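Local coordinates for protein cellulase (PDB 4W7W) that probably hydrolyses the beta-1,4 linkages of cellulose, as a family 5 glycoside hydrolase with an (alpha/beta)8 barrel that binds cello-oligosaccharide, at residues P161-A164 with N165-G169; L212-G216 with N217-F221. All blocks are in the same frame, centred on the assembly; numbering follows the deposited sequence.

Interaction 1 of 2, residues P161-A164 with N165-G169; sequences PDWA and NAAQG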
ATOM      1  N   PRO A 161       3.585  17.933   8.495  1.00  7.27           N
ATOM      2  CA  PRO A 161       4.986  18.330   8.292  1.00  7.48           C
ATOM      3  C   PRO A 161       5.995  17.379   8.945  1.00  7.20           C
ATOM      4  O   PRO A 161       7.053  17.106   8.371  1.00  7.88           O
ATOM      5  CB  PRO A 161       5.051  19.728   8.944  1.00  8.92           C
ATOM      6  CG  PRO A 161       3.647  20.230   8.895  1.00  8.64           C
ATOM      7  CD  PRO A 161       2.817  19.002   9.155  1.00  8.31           C
ATOM      8  N   ASP A 162       5.662  16.835  10.114  1.00  7.28           N
ATOM      9  CA  ASP A 162       6.588  15.916  10.772  1.00  7.92           C
ATOM     10  C   ASP A 162       6.674  14.616   9.977  1.00  7.31           C
ATOM     11  O   ASP A 162       7.768  14.061   9.812  1.00  7.84           O
ATOM     12  CB  ASP A 162       6.199  15.632  12.221  1.00  9.31           C
ATOM     13  CG  ASP A 162       6.440  16.807  13.148  1.00 10.95           C
ATOM     14  OD1 ASP A 162       7.148  17.742  12.754  1.00 14.78           O
ATOM     15  OD2 ASP A 162       5.953  16.756  14.289  1.00 14.67           O
ATOM     16  N   TRP A 163       5.547  14.131   9.471  1.00  6.74           N
ATOM     17  CA  TRP A 163       5.594  12.945   8.628  1.00  6.50           C
ATOM     18  C   TRP A 163       6.373  13.236   7.341  1.00  6.37           C
ATOM     19  O   TRP A 163       7.182  12.424   6.901  1.00  6.37           O
ATOM     20  CB  TRP A 163       4.181  12.365   8.331  1.00  6.44           C
ATOM     21  CG  TRP A 163       4.310  11.282   7.314  1.00  6.20           C
ATOM     22  CD1 TRP A 163       3.984  11.365   6.004  1.00  6.20           C
ATOM     23  CD2 TRP A 163       5.021  10.041   7.473  1.00  6.43           C
ATOM     24  NE1 TRP A 163       4.414  10.252   5.346  1.00  6.47           N
ATOM     25  CE2 TRP A 163       5.064   9.431   6.226  1.00  6.36           C
ATOM     26  CE3 TRP A 163       5.616   9.395   8.564  1.00  7.34           C
ATOM     27  CZ2 TRP A 163       5.676   8.201   6.022  1.00  6.69           C
ATOM     28  CZ3 TRP A 163       6.224   8.178   8.363  1.00  7.99           C
ATOM     29  CH2 TRP A 163       6.251   7.595   7.107  1.00  7.51           C
ATOM     30  N   ALA A 164       6.156  14.407   6.745  1.00  6.43           N
ATOM     31  CA  ALA A 164       6.887  14.744   5.531  1.00  6.67           C
ATOM     32  C   ALA A 164       8.396  14.739   5.756  1.00  6.55           C
ATOM     33  O   ALA A 164       9.144  14.276   4.900  1.00  7.13           O
ATOM     34  CB  ALA A 164       6.434  16.083   4.982  1.00  7.19           C
ATOM     35  N   ASN A 165       8.842  15.237   6.900  1.00  6.52           N
ATOM     36  CA  ASN A 165      10.266  15.180   7.236  1.00  6.45           C
ATOM     37  C   ASN A 165      10.757  13.740   7.328  1.00  6.21           C
ATOM     38  O   ASN A 165      11.822  13.398   6.821  1.00  6.70           O
ATOM     39  CB  ASN A 165      10.532  15.909   8.567  1.00  7.66           C
ATOM     40  CG  ASN A 165      11.954  15.726   9.079  1.00  9.58           C
ATOM     41  OD1 ASN A 165      12.195  14.946  10.015  1.00 13.44           O
ATOM     42  ND2 ASN A 165      12.895  16.404   8.467  1.00  9.29           N
ATOM     43  N   ALA A 166       9.981  12.883   7.991  1.00  6.00           N
ATOM     44  CA  ALA A 166      10.349  11.471   8.099  1.00  6.55           C
ATOM     45  C   ALA A 166      10.402  10.826   6.725  1.00  6.21           C
ATOM     46  O   ALA A 166      11.329  10.057   6.423  1.00  6.80           O
ATOM     47  CB  ALA A 166       9.372  10.723   8.996  1.00  7.17           C
ATOM     48  N   ALA A 167       9.419  11.136   5.879  1.00  6.26           N
ATOM     49  CA  ALA A 167       9.395  10.607   4.524  1.00  6.28           C
ATOM     50  C   ALA A 167      10.594  11.106   3.716  1.00  5.80           C
ATOM     51  O   ALA A 167      11.212  10.329   2.992  1.00  5.93           O
ATOM     52  CB  ALA A 167       8.087  10.993   3.856  1.00  6.32           C
ATOM     53  N   GLN A 168      10.922  12.383   3.839  1.00  5.81           N
ATOM     54  CA  GLN A 168      12.085  12.917   3.140  1.00  5.76           C
ATOM     55  C   GLN A 168      13.354  12.164   3.533  1.00  6.37           C
ATOM     56  O   GLN A 168      14.178  11.796   2.688  1.00  6.43           O
ATOM     57  CB  GLN A 168      12.262  14.410   3.415  1.00  6.21           C
ATOM     58  CG  GLN A 168      13.453  14.995   2.666  1.00  7.09           C
ATOM     59  CD  GLN A 168      13.256  14.961   1.170  1.00  7.27           C
ATOM     60  OE1 GLN A 168      12.453  15.733   0.639  1.00  8.17           O
ATOM     61  NE2 GLN A 168      13.945  14.053   0.488  1.00  7.70           N
ATOM     62  N   GLY A 169      13.538  11.971   4.830  1.00  5.96           N
ATOM     63  CA  GLY A 169      14.723  11.264   5.291  1.00  6.55           C
ATOM     64  C   GLY A 169      14.791   9.858   4.723  1.00  6.30           C
ATOM     65  O   GLY A 169      15.864   9.357   4.392  1.00  6.63           O
TER
HETATM   66  O   HOH W   1       9.981  13.755  11.481  1.00 17.62           O

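Interaction 2 of 2, residues L212-G216 with N217-F221; sequences LKDPG and NNLAF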
ATOM      1  N   LEU A 212       8.634  17.770  -0.645  1.00 10.59           N
ATOM      2  CA  LEU A 212       9.494  16.623  -0.870  1.00  9.44           C
ATOM      3  C   LEU A 212      10.290  16.713  -2.151  1.00  9.95           C
ATOM      4  O   LEU A 212       9.791  17.171  -3.169  1.00 13.42           O
ATOM      5  CB  LEU A 212       8.705  15.328  -0.929  1.00 10.48           C
ATOM      6  CG  LEU A 212       8.056  14.859   0.357  1.00 10.52           C
ATOM      7  CD1 LEU A 212       7.413  13.509   0.090  1.00 10.32           C
ATOM      8  CD2 LEU A 212       9.035  14.724   1.498  1.00 11.67           C
ATOM      9  N   LYS A 213      11.517  16.215  -2.067  1.00  9.69           N
ATOM     10  CA  LYS A 213      12.398  16.099  -3.213  1.00 11.70           C
ATOM     11  C   LYS A 213      12.930  14.684  -3.298  1.00 10.92           C
ATOM     12  O   LYS A 213      13.426  14.127  -2.318  1.00 16.13           O
ATOM     13  CB  LYS A 213      13.571  17.081  -3.099  1.00 17.32           C
ATOM     14  CG  LYS A 213      13.165  18.551  -3.112  1.00 27.06           C
ATOM     15  CD  LYS A 213      14.386  19.447  -2.937  0.50 22.81           C
ATOM     16  CE  LYS A 213      14.627  19.753  -1.465  0.50 30.45           C
ATOM     17  NZ  LYS A 213      15.941  20.418  -1.225  0.50 39.26           N
ATOM     18  N   ASP A 214      12.832  14.111  -4.488  1.00 10.93           N
ATOM     19  CA  ASP A 214      13.419  12.807  -4.756  1.00  9.39           C
ATOM     20  C   ASP A 214      14.509  13.000  -5.792  1.00  9.69           C
ATOM     21  O   ASP A 214      14.210  13.234  -6.964  1.00 10.90           O
ATOM     22  CB  ASP A 214      12.368  11.855  -5.303  1.00  8.26           C
ATOM     23  CG  ASP A 214      12.936  10.488  -5.650  1.00  7.68           C
ATOM     24  OD1 ASP A 214      14.141  10.252  -5.397  1.00  8.66           O
ATOM     25  OD2 ASP A 214      12.184   9.663  -6.201  1.00  8.14           O
ATOM     26  N   PRO A 215      15.786  12.894  -5.376  1.00 10.51           N
ATOM     27  CA  PRO A 215      16.843  13.090  -6.367  1.00 12.49           C
ATOM     28  C   PRO A 215      16.874  12.026  -7.471  1.00 11.95           C
ATOM     29  O   PRO A 215      17.507  12.241  -8.495  1.00 14.42           O
ATOM     30  CB  PRO A 215      18.126  13.084  -5.529  1.00 14.67           C
ATOM     31  CG  PRO A 215      17.774  12.309  -4.310  1.00 14.12           C
ATOM     32  CD  PRO A 215      16.320  12.582  -4.041  1.00 11.60           C
ATOM     33  N   GLY A 216      16.192  10.902  -7.251  1.00  9.73           N
ATOM     34  CA  GLY A 216      16.048   9.865  -8.264  1.00  9.74           C
ATOM     35  C   GLY A 216      14.839  10.039  -9.170  1.00 10.36           C
ATOM     36  O   GLY A 216      14.642   9.244 -10.076  1.00 12.36           O
ATOM     37  N   ASN A 217      14.014  11.064  -8.905  1.00  9.75           N
ATOM     38  CA  ASN A 217      12.837  11.364  -9.728  0.50 10.15           C
ATOM     39  C   ASN A 217      12.009  10.127 -10.063  1.00  9.62           C
ATOM     40  O   ASN A 217      11.683   9.883 -11.232  1.00 12.65           O
ATOM     41  CB  ASN A 217      13.225  12.091 -11.021  0.50 12.85           C
ATOM     42  CG  ASN A 217      12.024  12.720 -11.710  0.50 16.06           C
ATOM     43  OD1 ASN A 217      10.967  12.928 -11.091  0.50 17.70           O
ATOM     44  ND2 ASN A 217      12.166  12.997 -13.001  0.50 13.24           N
ATOM     45  N   ASN A 218      11.669   9.349  -9.046  1.00  8.18           N
ATOM     46  CA  ASN A 218      10.839   8.176  -9.259  1.00  8.08           C
ATOM     47  C   ASN A 218       9.992   7.889  -8.028  1.00  7.72           C
ATOM     48  O   ASN A 218      10.163   6.887  -7.325  1.00  7.11           O
ATOM     49  CB  ASN A 218      11.665   6.966  -9.670  1.00  8.38           C
ATOM     50  CG  ASN A 218      10.824   5.889 -10.306  1.00  8.69           C
ATOM     51  OD1 ASN A 218       9.737   6.167 -10.819  1.00 11.26           O
ATOM     52  ND2 ASN A 218      11.308   4.657 -10.282  1.00  9.37           N
ATOM     53  N   LEU A 219       9.043   8.799  -7.827  1.00  8.60           N
ATOM     54  CA  LEU A 219       8.173   8.825  -6.666  1.00  8.45           C
ATOM     55  C   LEU A 219       6.725   8.813  -7.129  1.00  7.17           C
ATOM     56  O   LEU A 219       6.409   9.367  -8.180  1.00  7.86           O
ATOM     57  CB  LEU A 219       8.427  10.163  -5.976  1.00 14.22           C
ATOM     58  CG  LEU A 219       8.072  10.397  -4.537  1.00 14.65           C
ATOM     59  CD1 LEU A 219       8.886   9.417  -3.714  1.00 16.97           C
ATOM     60  CD2 LEU A 219       8.435  11.827  -4.139  1.00 14.17           C
ATOM     61  N   ALA A 220       5.855   8.243  -6.305  1.00  6.10           N
ATOM     62  CA  ALA A 220       4.410   8.444  -6.444  1.00  6.18           C
ATOM     63  C   ALA A 220       3.818   8.555  -5.059  1.00  5.53           C
ATOM     64  O   ALA A 220       4.351   7.995  -4.104  1.00  6.75           O
ATOM     65  CB  ALA A 220       3.761   7.316  -7.242  1.00  6.78           C
ATOM     66  N   PHE A 221       2.696   9.258  -4.966  1.00  4.98           N
ATOM     67  CA  PHE A 221       2.020   9.454  -3.701  1.00  5.08           C
ATOM     68  C   PHE A 221       0.953   8.388  -3.541  1.00  5.05           C
ATOM     69  O   PHE A 221       0.068   8.232  -4.395  1.00  5.61           O
ATOM     70  CB  PHE A 221       1.462  10.875  -3.625  1.00  5.10           C
ATOM     71  CG  PHE A 221       2.563  11.868  -3.471  1.00  5.24           C
ATOM     72  CD1 PHE A 221       3.069  12.160  -2.223  1.00  5.73           C
ATOM     73  CD2 PHE A 221       3.210  12.393  -4.585  1.00  6.52           C
ATOM     74  CE1 PHE A 221       4.161  12.996  -2.071  1.00  7.01           C
ATOM     75  CE2 PHE A 221       4.305  13.236  -4.445  1.00  7.82           C
ATOM     76  CZ  PHE A 221       4.759  13.539  -3.185  1.00  7.51           C
TER

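Interaction 1 of 2, residues P161-A164 with N165-G169
In the opening turns of helix 160-176, the indole of W163 lies against A166 and A167, one turn further on. CB of A167 lies obliquely by the pyrrole part, 4.0 Å from W163 NE1. A166 touches the benzo side, where W163 CE3 is 4.0 Å from A166 CB, so the two methyls touch different ends of the ring system. The ring gets there because CG of W163 stands anti to the backbone N (chi1 172°), which swings the indole along the helix in the direction of the residues that follow. NE1 donates a hydrogen bond to P186 O, at the end of strand 183-186, while L130 of helix 127-141 and the loop residues M152 and P155 also touch the ring. The methyl of A166 in turn touches A127 of helix 127-141. Helix 160-176 is the crossover of a beta-alpha-beta unit of the barrel, connecting the parallel strands 147-150 and 183-186, and W163 packs on its buried side. Four successive i to i+4 backbone hydrogen bonds hold this part of the helix, from N165 N to P161 O through to Q168 N to A164 O. That from A167 N to W163 O is 2.8 Å long, as is the one from Q168 N to A164 O. On the exposed side a water donates to both D162 O, at 2.8 Å, and N165 OD1, at 2.9 Å. The D162 carbonyl therefore accepts twice, from this water and, at 3.1 Å to D162 O, from A166 N.

Interaction 2 of 2, residues L212-G216 with N217-F221
An Asx turn nested in a type I beta turn, D214 to N217, brings the chain round into strand 219-226, with the carboxylate of D214 facing the backbone of G216 and N218. D214 OD1 accepts from G216 N at 2.8 Å, two residues on, which is the bond that defines the Asx turn. The other oxygen, OD2, takes N218 N at 2.9 Å along a fairly straight N-H (163°). Both donors come from above the carboxylate plane. The group is set over these amides by chi1 of 178°, which places CG opposite the backbone N and beside the carbonyl carbon. The beta turn is closed separately by N217 N, which reaches D214 O at 2.9 Å from well above that carbonyl's plane. N217 itself has a left-handed backbone conformation, and the strand conformation begins just beyond, at L219.

L219 reaches back to the aspartate, its CD2 4.1 Å from D214 CB. Further along the strand, F221 CE1 meets L212 CD1 at 3.9 Å, the two side chains meeting obliquely; W254 makes an edge-to-face contact with the same ring.

R175 of helix 160-176 forms a salt bridge to D214 OD1, so that oxygen serves both a backbone amide and a guanidinium. With two amides and an arginine around it, the carboxylate is probably favoured in its ionised form, and its two oxygens tie the amides of G216 and N218 to one side chain at the entry to the strand.

Interaction 1 is the more buried of the two, with W163, A164, A166 and A167 all shielded from solvent; interaction 2 is a surface turn in which F221 is the buried participant. Regular helix bonds and an aromatic ring on alanines make the first, whereas a carboxylate gripping irregular backbone makes the second. Their centres lie about 13 Å apart, on the same side of the chain's centre, and they meet directly: Q168 NE2 makes a probable hydrogen bond to K213 O at 2.9 Å, and L212 CD2 packs 3.4 Å from A164 O. Helix 160-176 thus flanks the loop of 212-216 just before it enters strand 219-226.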